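Local coordinates for aldehyde reductase YahK (Escherichia coli, PDB 1UUF), which reduces a broad range of aldehydes to primary alcohols with NADPH, using a catalytic zinc, and carries a second zinc in each subunit, at residues Val50-Ala55 and Asp102-Gly107; Val173-Cys178 and Ala334-Ile339; Ile211-Ala216 and Asp325-His330. All coordinates share one frame; numbering follows the deposited sequence.

All three contacts are made mainly by apolar side chains, with polar groups beside them. Interaction 1 is wholly buried within the GroES-like domain, and interaction 3, only partly buried, joins two helices at the nucleotide-binding side. Interaction 2 lies between them and nearest the centre of the chain; its 173-178 segment also supplies a ligand of the catalytic zinc. L177 of interaction 2 packs against the backbone of V106 in interaction 1, and both contacts reach the same mixed sheet. Toward interaction 3 the join is twofold: a D335-K212 salt bridge and packing of L176 on C327. None of the three contacts contains a hydrogen bond between its own segments.

Interaction 1 (Val50-Ala55 and Asp102-Gly107)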
ATOM      1  N   VAL A  50      -7.484 -19.837 -31.901  1.00 15.17           N
ATOM      2  CA  VAL A  50      -8.286 -18.913 -32.690  1.00 13.79           C
ATOM      3  C   VAL A  50      -7.313 -18.175 -33.603  1.00 14.32           C
ATOM      4  O   VAL A  50      -6.344 -17.572 -33.128  1.00 14.12           O
ATOM      5  CB  VAL A  50      -9.001 -17.867 -31.794  1.00 13.15           C
ATOM      6  CG1 VAL A  50      -9.833 -16.920 -32.655  1.00 13.54           C
ATOM      7  CG2 VAL A  50      -9.875 -18.568 -30.768  1.00 15.37           C
ATOM      8  N   LYS A  51      -7.553 -18.244 -34.911  1.00 15.00           N
ATOM      9  CA  LYS A  51      -6.706 -17.563 -35.887  1.00 15.14           C
ATOM     10  C   LYS A  51      -7.369 -16.223 -36.163  1.00 15.00           C
ATOM     11  O   LYS A  51      -8.516 -16.174 -36.600  1.00 16.71           O
ATOM     12  CB  LYS A  51      -6.611 -18.377 -37.175  1.00 18.79           C
ATOM     13  CG  LYS A  51      -5.779 -17.718 -38.262  1.00 19.63           C
ATOM     14  CD  LYS A  51      -5.727 -18.599 -39.502  1.00 21.55           C
ATOM     15  CE  LYS A  51      -4.902 -17.960 -40.598  1.00 25.81           C
ATOM     16  NZ  LYS A  51      -4.802 -18.854 -41.783  1.00 26.49           N
ATOM     17  N   ILE A  52      -6.631 -15.145 -35.924  1.00 14.28           N
ATOM     18  CA  ILE A  52      -7.155 -13.792 -36.071  1.00 13.69           C
ATOM     19  C   ILE A  52      -6.478 -12.935 -37.130  1.00 14.02           C
ATOM     20  O   ILE A  52      -5.251 -12.848 -37.177  1.00 15.02           O
ATOM     21  CB  ILE A  52      -7.031 -13.048 -34.721  1.00 12.86           C
ATOM     22  CG1 ILE A  52      -7.757 -13.838 -33.631  1.00 11.88           C
ATOM     23  CG2 ILE A  52      -7.587 -11.636 -34.835  1.00 14.23           C
ATOM     24  CD1 ILE A  52      -7.471 -13.340 -32.230  1.00 14.45           C
ATOM     25  N   GLU A  53      -7.289 -12.299 -37.973  1.00 15.52           N
ATOM     26  CA  GLU A  53      -6.788 -11.391 -38.997  1.00 15.35           C
ATOM     27  C   GLU A  53      -6.805 -10.045 -38.278  1.00 14.97           C
ATOM     28  O   GLU A  53      -7.874  -9.498 -37.998  1.00 15.25           O
ATOM     29  CB  GLU A  53      -7.736 -11.357 -40.195  1.00 19.31           C
ATOM     30  CG  GLU A  53      -7.236 -10.538 -41.372  1.00 24.38           C
ATOM     31  CD  GLU A  53      -6.008 -11.145 -42.027  1.00 27.58           C
ATOM     32  OE1 GLU A  53      -6.000 -12.374 -42.250  1.00 29.12           O
ATOM     33  OE2 GLU A  53      -5.055 -10.395 -42.329  1.00 30.91           O
ATOM     34  N   ILE A  54      -5.627  -9.525 -37.960  1.00 14.60           N
ATOM     35  CA  ILE A  54      -5.532  -8.265 -37.233  1.00 12.45           C
ATOM     36  C   ILE A  54      -5.920  -7.043 -38.053  1.00 13.48           C
ATOM     37  O   ILE A  54      -5.387  -6.805 -39.139  1.00 14.20           O
ATOM     38  CB  ILE A  54      -4.110  -8.074 -36.666  1.00 12.76           C
ATOM     39  CG1 ILE A  54      -3.760  -9.255 -35.756  1.00 10.05           C
ATOM     40  CG2 ILE A  54      -4.029  -6.775 -35.875  1.00 11.61           C
ATOM     41  CD1 ILE A  54      -2.376  -9.167 -35.136  1.00 12.90           C
ATOM     42  N   ALA A  55      -6.860  -6.266 -37.525  1.00 12.44           N
ATOM     43  CA  ALA A  55      -7.316  -5.066 -38.208  1.00 11.78           C
ATOM     44  C   ALA A  55      -6.549  -3.855 -37.702  1.00 11.42           C
ATOM     45  O   ALA A  55      -6.071  -3.039 -38.491  1.00 10.86           O
ATOM     46  CB  ALA A  55      -8.813  -4.871 -37.988  1.00 12.40           C
ATOM     47  N   ASP A 102     -16.317 -13.432 -36.077  1.00 17.07           N
ATOM     48  CA  ASP A 102     -16.390 -12.711 -34.808  1.00 16.47           C
ATOM     49  C   ASP A 102     -15.349 -11.604 -34.691  1.00 15.75           C
ATOM     50  O   ASP A 102     -14.229 -11.737 -35.183  1.00 14.75           O
ATOM     51  CB  ASP A 102     -16.185 -13.662 -33.628  1.00 16.18           C
ATOM     52  CG  ASP A 102     -17.357 -14.591 -33.405  1.00 18.34           C
ATOM     53  OD1 ASP A 102     -18.423 -14.386 -34.023  1.00 17.43           O
ATOM     54  OD2 ASP A 102     -17.208 -15.527 -32.589  1.00 19.28           O
ATOM     55  N   LEU A 103     -15.734 -10.511 -34.039  1.00 14.54           N
ATOM     56  CA  LEU A 103     -14.819  -9.403 -33.792  1.00 13.61           C
ATOM     57  C   LEU A 103     -14.185  -9.761 -32.455  1.00 12.21           C
ATOM     58  O   LEU A 103     -14.889  -9.991 -31.467  1.00 11.44           O
ATOM     59  CB  LEU A 103     -15.574  -8.076 -33.680  1.00 14.40           C
ATOM     60  CG  LEU A 103     -16.249  -7.584 -34.963  1.00 16.87           C
ATOM     61  CD1 LEU A 103     -16.929  -6.246 -34.706  1.00 18.57           C
ATOM     62  CD2 LEU A 103     -15.207  -7.445 -36.063  1.00 20.16           C
ATOM     63  N   VAL A 104     -12.859  -9.826 -32.426  1.00 12.58           N
ATOM     64  CA  VAL A 104     -12.154 -10.208 -31.208  1.00 10.56           C
ATOM     65  C   VAL A 104     -10.962  -9.330 -30.880  1.00 10.19           C
ATOM     66  O   VAL A 104     -10.505  -8.539 -31.702  1.00 10.74           O
ATOM     67  CB  VAL A 104     -11.637 -11.653 -31.308  1.00 11.20           C
ATOM     68  CG1 VAL A 104     -12.805 -12.633 -31.294  1.00 10.39           C
ATOM     69  CG2 VAL A 104     -10.821 -11.817 -32.586  1.00 11.84           C
ATOM     70  N   GLY A 105     -10.458  -9.492 -29.663  1.00 10.77           N
ATOM     71  CA  GLY A 105      -9.307  -8.724 -29.239  1.00 10.32           C
ATOM     72  C   GLY A 105      -8.336  -9.586 -28.459  1.00 10.48           C
ATOM     73  O   GLY A 105      -8.703 -10.641 -27.936  1.00 10.78           O
ATOM     74  N   VAL A 106      -7.085  -9.136 -28.408  1.00  9.48           N
ATOM     75  CA  VAL A 106      -6.031  -9.821 -27.674  1.00  9.75           C
ATOM     76  C   VAL A 106      -5.243  -8.733 -26.964  1.00  9.59           C
ATOM     77  O   VAL A 106      -4.939  -7.694 -27.557  1.00  9.64           O
ATOM     78  CB  VAL A 106      -5.084 -10.590 -28.610  1.00 10.04           C
ATOM     79  CG1 VAL A 106      -3.965 -11.237 -27.799  1.00  8.31           C
ATOM     80  CG2 VAL A 106      -5.861 -11.652 -29.372  1.00 10.69           C
ATOM     81  N   GLY A 107      -4.930  -8.970 -25.696  1.00  9.29           N
ATOM     82  CA  GLY A 107      -4.179  -8.002 -24.915  1.00 10.27           C
ATOM     83  C   GLY A 107      -2.722  -8.393 -24.736  1.00 10.25           C
ATOM     84  O   GLY A 107      -2.071  -8.856 -25.678  1.00  9.00           O
TER
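Inside the GroES-like domain of this zinc-dependent dehydrogenase, I52 of strand 49-58 and V104 and V106 of strand 103-106 meet across the buried interior enclosed by a curled mixed sheet. The two strands are not hydrogen-bonded neighbours here: the nearest CA atoms, those of I52 and V104, stand 7.8 Å apart, and side chains fill the interval. From strand 49-58 the contact is carried by I52. Its CG1 lies anti to the carbonyl carbon (chi1 -57°), and the extended chi2 carries CD1 across to the two valines of the other strand. There I52 CD1 touches V104 CG2 at 3.7 Å and, on the next inward-facing residue, V106 CG2, also at 3.7 Å. The rest of the isoleucine follows the same methyl of V104: I52 CG1 is 3.8 Å and I52 CG2 3.9 Å from V104 CG2, which therefore packs against three carbons of one side chain. The result is a purely dispersive contact of three buried aliphatic residues, with only one branch of each valine touching the isoleucine.

Strand 84-91 bridges the pair, antiparallel to both, and its V88 packs on V104. From strand 152-156, on the other flank of strand 49-58, I153 touches I52 and V155 touches V106, while V106 also lies near the zinc ligand H82.

Interaction 2 (Val173-Cys178 and Ala334-Ile339); sequences VAPLLC and ADIEMI. With ZN (zinc ion), chain C.
In I336, which meets P175 across the contact, chi1 is 69°, which puts CG1 between the backbone N and the carbonyl carbon and turns the CG2 methyl toward the proline. A second torsion serves the metal: in C178, three residues on from P175, the sulfur is anti to the backbone N (chi1 -178°), an orientation that carries SG to the catalytic zinc. Between segments 173-178 and 334-339 the contact rests on the proline ring. A334 presents its single methyl to one side of that ring: A334 CB is 3.6 Å from P175 CB and 3.7 Å from P175 CG. I336 meets the ring farther along, P175 CG lying 3.9 Å from I336 CG2, with the two side chains crossing at about a right angle. P175 thus serves as a rigid apolar block against which A334 and I336 are laid.

P175 is also tied to the zinc ligand through the backbone, since C178 N donates a hydrogen bond to P175 O, 3.3 Å away. C178 SG binds the zinc at 2.4 Å, and a water completes the site at 2.3 Å from the metal, alongside C60 and H82. The three-residue-plus-water sphere is the arrangement familiar from zinc alcohol dehydrogenases, where an aldehyde is thought to take the water's place.

Around the contact, V361 of strand 359-363, the parallel neighbour of strand 336-339, packs on both P175 and I336. M209 of helix 205-216 touches A334 and L176, and L324 of helix 317-330 covers L176 and V173.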
ATOM      1  N   VAL A 173     -11.286   0.835 -30.246  1.00 10.65           N
ATOM      2  CA  VAL A 173     -11.409  -0.160 -29.185  1.00 10.90           C
ATOM      3  C   VAL A 173     -10.041  -0.774 -28.857  1.00 11.90           C
ATOM      4  O   VAL A 173      -9.784  -1.189 -27.726  1.00 10.87           O
ATOM      5  CB  VAL A 173     -12.375  -1.295 -29.614  1.00 12.04           C
ATOM      6  CG1 VAL A 173     -12.315  -2.449 -28.626  1.00 11.71           C
ATOM      7  CG2 VAL A 173     -13.793  -0.751 -29.710  1.00  9.89           C
ATOM      8  N   ALA A 174      -9.163  -0.808 -29.855  1.00 11.05           N
ATOM      9  CA  ALA A 174      -7.841  -1.402 -29.701  1.00 10.20           C
ATOM     10  C   ALA A 174      -7.093  -1.071 -28.404  1.00  9.54           C
ATOM     11  O   ALA A 174      -6.686  -1.976 -27.679  1.00  9.17           O
ATOM     12  CB  ALA A 174      -6.977  -1.059 -30.917  1.00  9.84           C
ATOM     13  N   PRO A 175      -6.915   0.225 -28.083  1.00 11.43           N
ATOM     14  CA  PRO A 175      -6.200   0.596 -26.855  1.00 10.31           C
ATOM     15  C   PRO A 175      -6.812   0.066 -25.554  1.00 11.62           C
ATOM     16  O   PRO A 175      -6.148   0.022 -24.519  1.00 11.43           O
ATOM     17  CB  PRO A 175      -6.190   2.126 -26.909  1.00 12.37           C
ATOM     18  CG  PRO A 175      -6.242   2.417 -28.385  1.00 10.67           C
ATOM     19  CD  PRO A 175      -7.286   1.428 -28.849  1.00 10.37           C
ATOM     20  N   LEU A 176      -8.076  -0.334 -25.596  1.00 11.85           N
ATOM     21  CA  LEU A 176      -8.717  -0.853 -24.397  1.00  9.91           C
ATOM     22  C   LEU A 176      -8.032  -2.139 -23.938  1.00 10.96           C
ATOM     23  O   LEU A 176      -7.999  -2.438 -22.748  1.00 10.89           O
ATOM     24  CB  LEU A 176     -10.200  -1.131 -24.662  1.00 12.08           C
ATOM     25  CG  LEU A 176     -11.085   0.074 -25.002  1.00 10.91           C
ATOM     26  CD1 LEU A 176     -12.534  -0.382 -25.145  1.00 10.17           C
ATOM     27  CD2 LEU A 176     -10.975   1.116 -23.909  1.00 12.18           C
ATOM     28  N   LEU A 177      -7.472  -2.885 -24.886  1.00  9.29           N
ATOM     29  CA  LEU A 177      -6.816  -4.155 -24.576  1.00 10.36           C
ATOM     30  C   LEU A 177      -5.608  -4.083 -23.640  1.00 11.72           C
ATOM     31  O   LEU A 177      -5.165  -5.108 -23.114  1.00 10.50           O
ATOM     32  CB  LEU A 177      -6.460  -4.882 -25.874  1.00  9.35           C
ATOM     33  CG  LEU A 177      -7.639  -5.611 -26.547  1.00 10.50           C
ATOM     34  CD1 LEU A 177      -8.168  -6.701 -25.617  1.00 13.43           C
ATOM     35  CD2 LEU A 177      -8.751  -4.630 -26.891  1.00  9.80           C
ATOM     36  N   CYS A 178      -5.055  -2.889 -23.448  1.00  9.64           N
ATOM     37  CA  CYS A 178      -3.955  -2.727 -22.498  1.00 11.82           C
ATOM     38  C   CYS A 178      -4.161  -1.452 -21.695  1.00 11.75           C
ATOM     39  O   CYS A 178      -4.389  -1.510 -20.489  1.00 11.74           O
ATOM     40  CB  CYS A 178      -2.583  -2.678 -23.166  1.00 11.71           C
ATOM     41  SG  CYS A 178      -1.277  -2.521 -21.882  1.00 14.32           S
ATOM     42  N   ALA A 334     -11.242   4.624 -26.953  1.00 11.70           N
ATOM     43  CA  ALA A 334     -10.079   5.479 -26.764  1.00 12.65           C
ATOM     44  C   ALA A 334     -10.085   6.570 -27.827  1.00 14.08           C
ATOM     45  O   ALA A 334     -10.695   6.403 -28.882  1.00 15.15           O
ATOM     46  CB  ALA A 334      -8.800   4.654 -26.887  1.00 12.98           C
ATOM     47  N   ASP A 335      -9.431   7.692 -27.536  1.00 14.13           N
ATOM     48  CA  ASP A 335      -9.316   8.780 -28.507  1.00 15.67           C
ATOM     49  C   ASP A 335      -8.019   8.430 -29.218  1.00 14.62           C
ATOM     50  O   ASP A 335      -6.960   8.386 -28.596  1.00 14.75           O
ATOM     51  CB  ASP A 335      -9.199  10.133 -27.808  1.00 17.85           C
ATOM     52  CG  ASP A 335     -10.411  10.451 -26.957  1.00 19.80           C
ATOM     53  OD1 ASP A 335     -11.530  10.062 -27.349  1.00 23.54           O
ATOM     54  OD2 ASP A 335     -10.249  11.098 -25.903  1.00 21.91           O
ATOM     55  N   ILE A 336      -8.097   8.195 -30.521  1.00 14.08           N
ATOM     56  CA  ILE A 336      -6.921   7.754 -31.254  1.00 13.82           C
ATOM     57  C   ILE A 336      -6.507   8.552 -32.475  1.00 15.05           C
ATOM     58  O   ILE A 336      -7.243   9.405 -32.971  1.00 14.58           O
ATOM     59  CB  ILE A 336      -7.121   6.303 -31.733  1.00 14.13           C
ATOM     60  CG1 ILE A 336      -8.195   6.268 -32.829  1.00 15.50           C
ATOM     61  CG2 ILE A 336      -7.571   5.424 -30.574  1.00 13.57           C
ATOM     62  CD1 ILE A 336      -8.380   4.910 -33.484  1.00 15.51           C
ATOM     63  N   GLU A 337      -5.302   8.249 -32.946  1.00 13.97           N
ATOM     64  CA  GLU A 337      -4.760   8.842 -34.155  1.00 15.09           C
ATOM     65  C   GLU A 337      -4.258   7.647 -34.944  1.00 15.14           C
ATOM     66  O   GLU A 337      -3.309   6.976 -34.534  1.00 14.26           O
ATOM     67  CB  GLU A 337      -3.596   9.787 -33.876  1.00 16.62           C
ATOM     68  CG  GLU A 337      -3.114  10.469 -35.153  1.00 18.93           C
ATOM     69  CD  GLU A 337      -2.051  11.509 -34.911  1.00 19.71           C
ATOM     70  OE1 GLU A 337      -2.118  12.193 -33.868  1.00 20.45           O
ATOM     71  OE2 GLU A 337      -1.158  11.654 -35.777  1.00 21.25           O
ATOM     72  N   MET A 338      -4.909   7.375 -36.067  1.00 14.80           N
ATOM     73  CA  MET A 338      -4.543   6.241 -36.902  1.00 16.30           C
ATOM     74  C   MET A 338      -3.270   6.517 -37.692  1.00 15.43           C
ATOM     75  O   MET A 338      -3.088   7.609 -38.230  1.00 14.94           O
ATOM     76  CB  MET A 338      -5.692   5.920 -37.857  1.00 19.61           C
ATOM     77  CG  MET A 338      -5.598   4.556 -38.507  1.00 26.80           C
ATOM     78  SD  MET A 338      -7.091   4.170 -39.433  1.00 35.71           S
ATOM     79  CE  MET A 338      -8.192   3.691 -38.110  1.00 34.38           C
ATOM     80  N   ILE A 339      -2.383   5.527 -37.752  1.00 13.04           N
ATOM     81  CA  ILE A 339      -1.131   5.680 -38.488  1.00 13.89           C
ATOM     82  C   ILE A 339      -0.860   4.452 -39.344  1.00 14.54           C
ATOM     83  O   ILE A 339      -1.495   3.412 -39.172  1.00 13.04           O
ATOM     84  CB  ILE A 339       0.079   5.878 -37.533  1.00 14.03           C
ATOM     85  CG1 ILE A 339       0.242   4.656 -36.625  1.00 13.94           C
ATOM     86  CG2 ILE A 339      -0.111   7.136 -36.697  1.00 14.46           C
ATOM     87  CD1 ILE A 339       1.456   4.732 -35.708  1.00 14.73           C
TER
HETATM   88 ZN    ZN C 402       0.852  -2.200 -22.938  1.00 18.13          ZN
HETATM   89  O   HOH W   1       2.071  -2.629 -21.046  1.00 12.96           O

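Interaction 3 (Ile211-Ala216 and Asp325-His330); sequences IKLAHA and DFCAEH
L213 and A216 of helix 205-216 face F326 and C327 of helix 317-330 in a helix-helix packing at the Rossmann-type nucleotide-binding domain. Helix 205-216 follows strand 197-201 through a glycine-rich GxGxxG-type sequence, consistent with the cofactor-binding beta-alpha unit of this family. The apolar contacts come in two pairs. In the buried one, L213 reaches out with its CD2 branch, which lies 3.9 Å from C327 SG. CG of L213 is anti to the carbonyl carbon (chi1 -62°), and this turns the end of the leucine closer to the second helix than its CB alone would come. The thiol, a soft and polarisable partner, packs here against a methyl group.

The other pair sits nearer the surface, at the end of helix 205-216. There A216 CB approaches the rim of the phenyl ring, 3.9 Å from F326 CE2 and 4.0 Å from F326 CZ.

The F326 ring has further partners. Within its own segment, F326 has H330 CD2 over one face, 3.4 Å above the plane of the ring and offset toward the rim, and R188 of helix 176-189 makes a cation-pi contact with the same phenylalanine. L187 of that third helix also touches L213. At the ring edge, close to its plane, the A216 carbonyl oxygen O lies 3.9 Å from F326 CZ.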
ATOM      1  N   ILE A 211      -9.447   8.539 -16.791  1.00 11.08           N
ATOM      2  CA  ILE A 211     -10.464   9.566 -16.601  1.00 10.48           C
ATOM      3  C   ILE A 211     -11.793   9.103 -17.197  1.00 10.68           C
ATOM      4  O   ILE A 211     -12.832   9.165 -16.542  1.00 10.63           O
ATOM      5  CB  ILE A 211     -10.024  10.891 -17.255  1.00 10.87           C
ATOM      6  CG1 ILE A 211      -8.762  11.403 -16.553  1.00 12.59           C
ATOM      7  CG2 ILE A 211     -11.142  11.925 -17.164  1.00 11.26           C
ATOM      8  CD1 ILE A 211      -8.139  12.623 -17.205  1.00 14.32           C
ATOM      9  N   LYS A 212     -11.755   8.636 -18.441  1.00 10.51           N
ATOM     10  CA  LYS A 212     -12.960   8.152 -19.108  1.00 11.83           C
ATOM     11  C   LYS A 212     -13.657   7.070 -18.289  1.00 11.71           C
ATOM     12  O   LYS A 212     -14.875   7.107 -18.082  1.00 10.85           O
ATOM     13  CB  LYS A 212     -12.615   7.555 -20.475  1.00 13.95           C
ATOM     14  CG  LYS A 212     -12.324   8.546 -21.583  1.00 17.06           C
ATOM     15  CD  LYS A 212     -11.793   7.788 -22.800  1.00 19.14           C
ATOM     16  CE  LYS A 212     -11.638   8.670 -24.028  1.00 22.31           C
ATOM     17  NZ  LYS A 212     -12.921   8.813 -24.773  1.00 23.95           N
ATOM     18  N   LEU A 213     -12.882   6.096 -17.830  1.00 11.51           N
ATOM     19  CA  LEU A 213     -13.444   4.984 -17.076  1.00 11.68           C
ATOM     20  C   LEU A 213     -13.912   5.349 -15.674  1.00 11.13           C
ATOM     21  O   LEU A 213     -14.980   4.914 -15.248  1.00 12.23           O
ATOM     22  CB  LEU A 213     -12.434   3.835 -17.017  1.00 11.11           C
ATOM     23  CG  LEU A 213     -12.075   3.246 -18.387  1.00 10.29           C
ATOM     24  CD1 LEU A 213     -10.955   2.227 -18.223  1.00 10.09           C
ATOM     25  CD2 LEU A 213     -13.296   2.593 -19.015  1.00 12.47           C
ATOM     26  N   ALA A 214     -13.122   6.139 -14.955  1.00 11.76           N
ATOM     27  CA  ALA A 214     -13.508   6.537 -13.603  1.00 11.84           C
ATOM     28  C   ALA A 214     -14.804   7.336 -13.682  1.00 12.23           C
ATOM     29  O   ALA A 214     -15.678   7.212 -12.823  1.00 11.78           O
ATOM     30  CB  ALA A 214     -12.409   7.379 -12.962  1.00 11.28           C
ATOM     31  N   HIS A 215     -14.920   8.160 -14.719  1.00 11.58           N
ATOM     32  CA  HIS A 215     -16.116   8.969 -14.910  1.00 14.02           C
ATOM     33  C   HIS A 215     -17.315   8.073 -15.200  1.00 13.90           C
ATOM     34  O   HIS A 215     -18.394   8.255 -14.631  1.00 12.45           O
ATOM     35  CB  HIS A 215     -15.915   9.948 -16.073  1.00 15.73           C
ATOM     36  CG  HIS A 215     -17.157  10.692 -16.453  1.00 19.99           C
ATOM     37  ND1 HIS A 215     -17.787  11.572 -15.600  1.00 20.39           N
ATOM     38  CD2 HIS A 215     -17.901  10.667 -17.584  1.00 21.69           C
ATOM     39  CE1 HIS A 215     -18.866  12.057 -16.189  1.00 21.67           C
ATOM     40  NE2 HIS A 215     -18.959  11.524 -17.394  1.00 22.67           N
ATOM     41  N   ALA A 216     -17.118   7.097 -16.085  1.00 13.64           N
ATOM     42  CA  ALA A 216     -18.187   6.179 -16.459  1.00 13.37           C
ATOM     43  C   ALA A 216     -18.641   5.323 -15.282  1.00 14.30           C
ATOM     44  O   ALA A 216     -19.799   4.909 -15.218  1.00 13.63           O
ATOM     45  CB  ALA A 216     -17.731   5.295 -17.607  1.00 14.20           C
ATOM     46  N   ASP A 325     -17.207  -5.405 -22.333  1.00 12.92           N
ATOM     47  CA  ASP A 325     -18.670  -5.408 -22.342  1.00 14.15           C
ATOM     48  C   ASP A 325     -19.188  -4.079 -21.793  1.00 13.76           C
ATOM     49  O   ASP A 325     -20.099  -3.469 -22.359  1.00 13.46           O
ATOM     50  CB  ASP A 325     -19.213  -6.559 -21.491  1.00 15.08           C
ATOM     51  CG  ASP A 325     -18.840  -7.927 -22.040  1.00 19.41           C
ATOM     52  OD1 ASP A 325     -18.449  -8.018 -23.226  1.00 19.22           O
ATOM     53  OD2 ASP A 325     -18.957  -8.917 -21.284  1.00 20.08           O
ATOM     54  N   PHE A 326     -18.598  -3.650 -20.683  1.00 12.90           N
ATOM     55  CA  PHE A 326     -18.946  -2.390 -20.027  1.00 12.66           C
ATOM     56  C   PHE A 326     -18.743  -1.226 -20.999  1.00 13.18           C
ATOM     57  O   PHE A 326     -19.608  -0.363 -21.146  1.00 13.90           O
ATOM     58  CB  PHE A 326     -18.054  -2.206 -18.789  1.00 12.44           C
ATOM     59  CG  PHE A 326     -18.251  -0.901 -18.069  1.00 13.89           C
ATOM     60  CD1 PHE A 326     -19.296  -0.735 -17.165  1.00 15.92           C
ATOM     61  CD2 PHE A 326     -17.368   0.154 -18.272  1.00 14.80           C
ATOM     62  CE1 PHE A 326     -19.454   0.468 -16.470  1.00 17.48           C
ATOM     63  CE2 PHE A 326     -17.516   1.358 -17.585  1.00 15.81           C
ATOM     64  CZ  PHE A 326     -18.561   1.514 -16.681  1.00 16.45           C
ATOM     65  N   CYS A 327     -17.593  -1.202 -21.667  1.00 11.76           N
ATOM     66  CA  CYS A 327     -17.304  -0.138 -22.615  1.00 11.90           C
ATOM     67  C   CYS A 327     -18.247  -0.176 -23.813  1.00 10.82           C
ATOM     68  O   CYS A 327     -18.632   0.868 -24.338  1.00 12.52           O
ATOM     69  CB  CYS A 327     -15.850  -0.227 -23.088  1.00  9.54           C
ATOM     70  SG  CYS A 327     -14.653   0.233 -21.802  1.00 13.95           S
ATOM     71  N   ALA A 328     -18.630  -1.373 -24.243  1.00 11.94           N
ATOM     72  CA  ALA A 328     -19.535  -1.484 -25.384  1.00 12.55           C
ATOM     73  C   ALA A 328     -20.904  -0.924 -25.011  1.00 15.21           C
ATOM     74  O   ALA A 328     -21.509  -0.168 -25.775  1.00 15.72           O
ATOM     75  CB  ALA A 328     -19.670  -2.942 -25.820  1.00 12.80           C
ATOM     76  N   GLU A 329     -21.388  -1.285 -23.830  1.00 17.59           N
ATOM     77  CA  GLU A 329     -22.696  -0.814 -23.391  1.00 19.74           C
ATOM     78  C   GLU A 329     -22.728   0.685 -23.128  1.00 19.19           C
ATOM     79  O   GLU A 329     -23.771   1.318 -23.282  1.00 19.04           O
ATOM     80  CB  GLU A 329     -23.153  -1.574 -22.140  1.00 23.45           C
ATOM     81  CG  GLU A 329     -22.206  -1.507 -20.962  1.00 31.46           C
ATOM     82  CD  GLU A 329     -22.782  -2.165 -19.720  1.00 35.31           C
ATOM     83  OE1 GLU A 329     -23.196  -3.341 -19.804  1.00 39.33           O
ATOM     84  OE2 GLU A 329     -22.820  -1.506 -18.659  1.00 38.50           O
ATOM     85  N   HIS A 330     -21.589   1.252 -22.745  1.00 17.66           N
ATOM     86  CA  HIS A 330     -21.507   2.680 -22.458  1.00 18.83           C
ATOM     87  C   HIS A 330     -20.934   3.525 -23.592  1.00 18.72           C
ATOM     88  O   HIS A 330     -20.819   4.743 -23.463  1.00 19.18           O
ATOM     89  CB  HIS A 330     -20.689   2.903 -21.186  1.00 21.45           C
ATOM     90  CG  HIS A 330     -21.372   2.424 -19.943  1.00 23.70           C
ATOM     91  ND1 HIS A 330     -22.365   3.146 -19.315  1.00 27.22           N
ATOM     92  CD2 HIS A 330     -21.235   1.279 -19.235  1.00 24.49           C
ATOM     93  CE1 HIS A 330     -22.809   2.465 -18.273  1.00 26.37           C
ATOM     94  NE2 HIS A 330     -22.141   1.329 -18.202  1.00 26.28           N
TER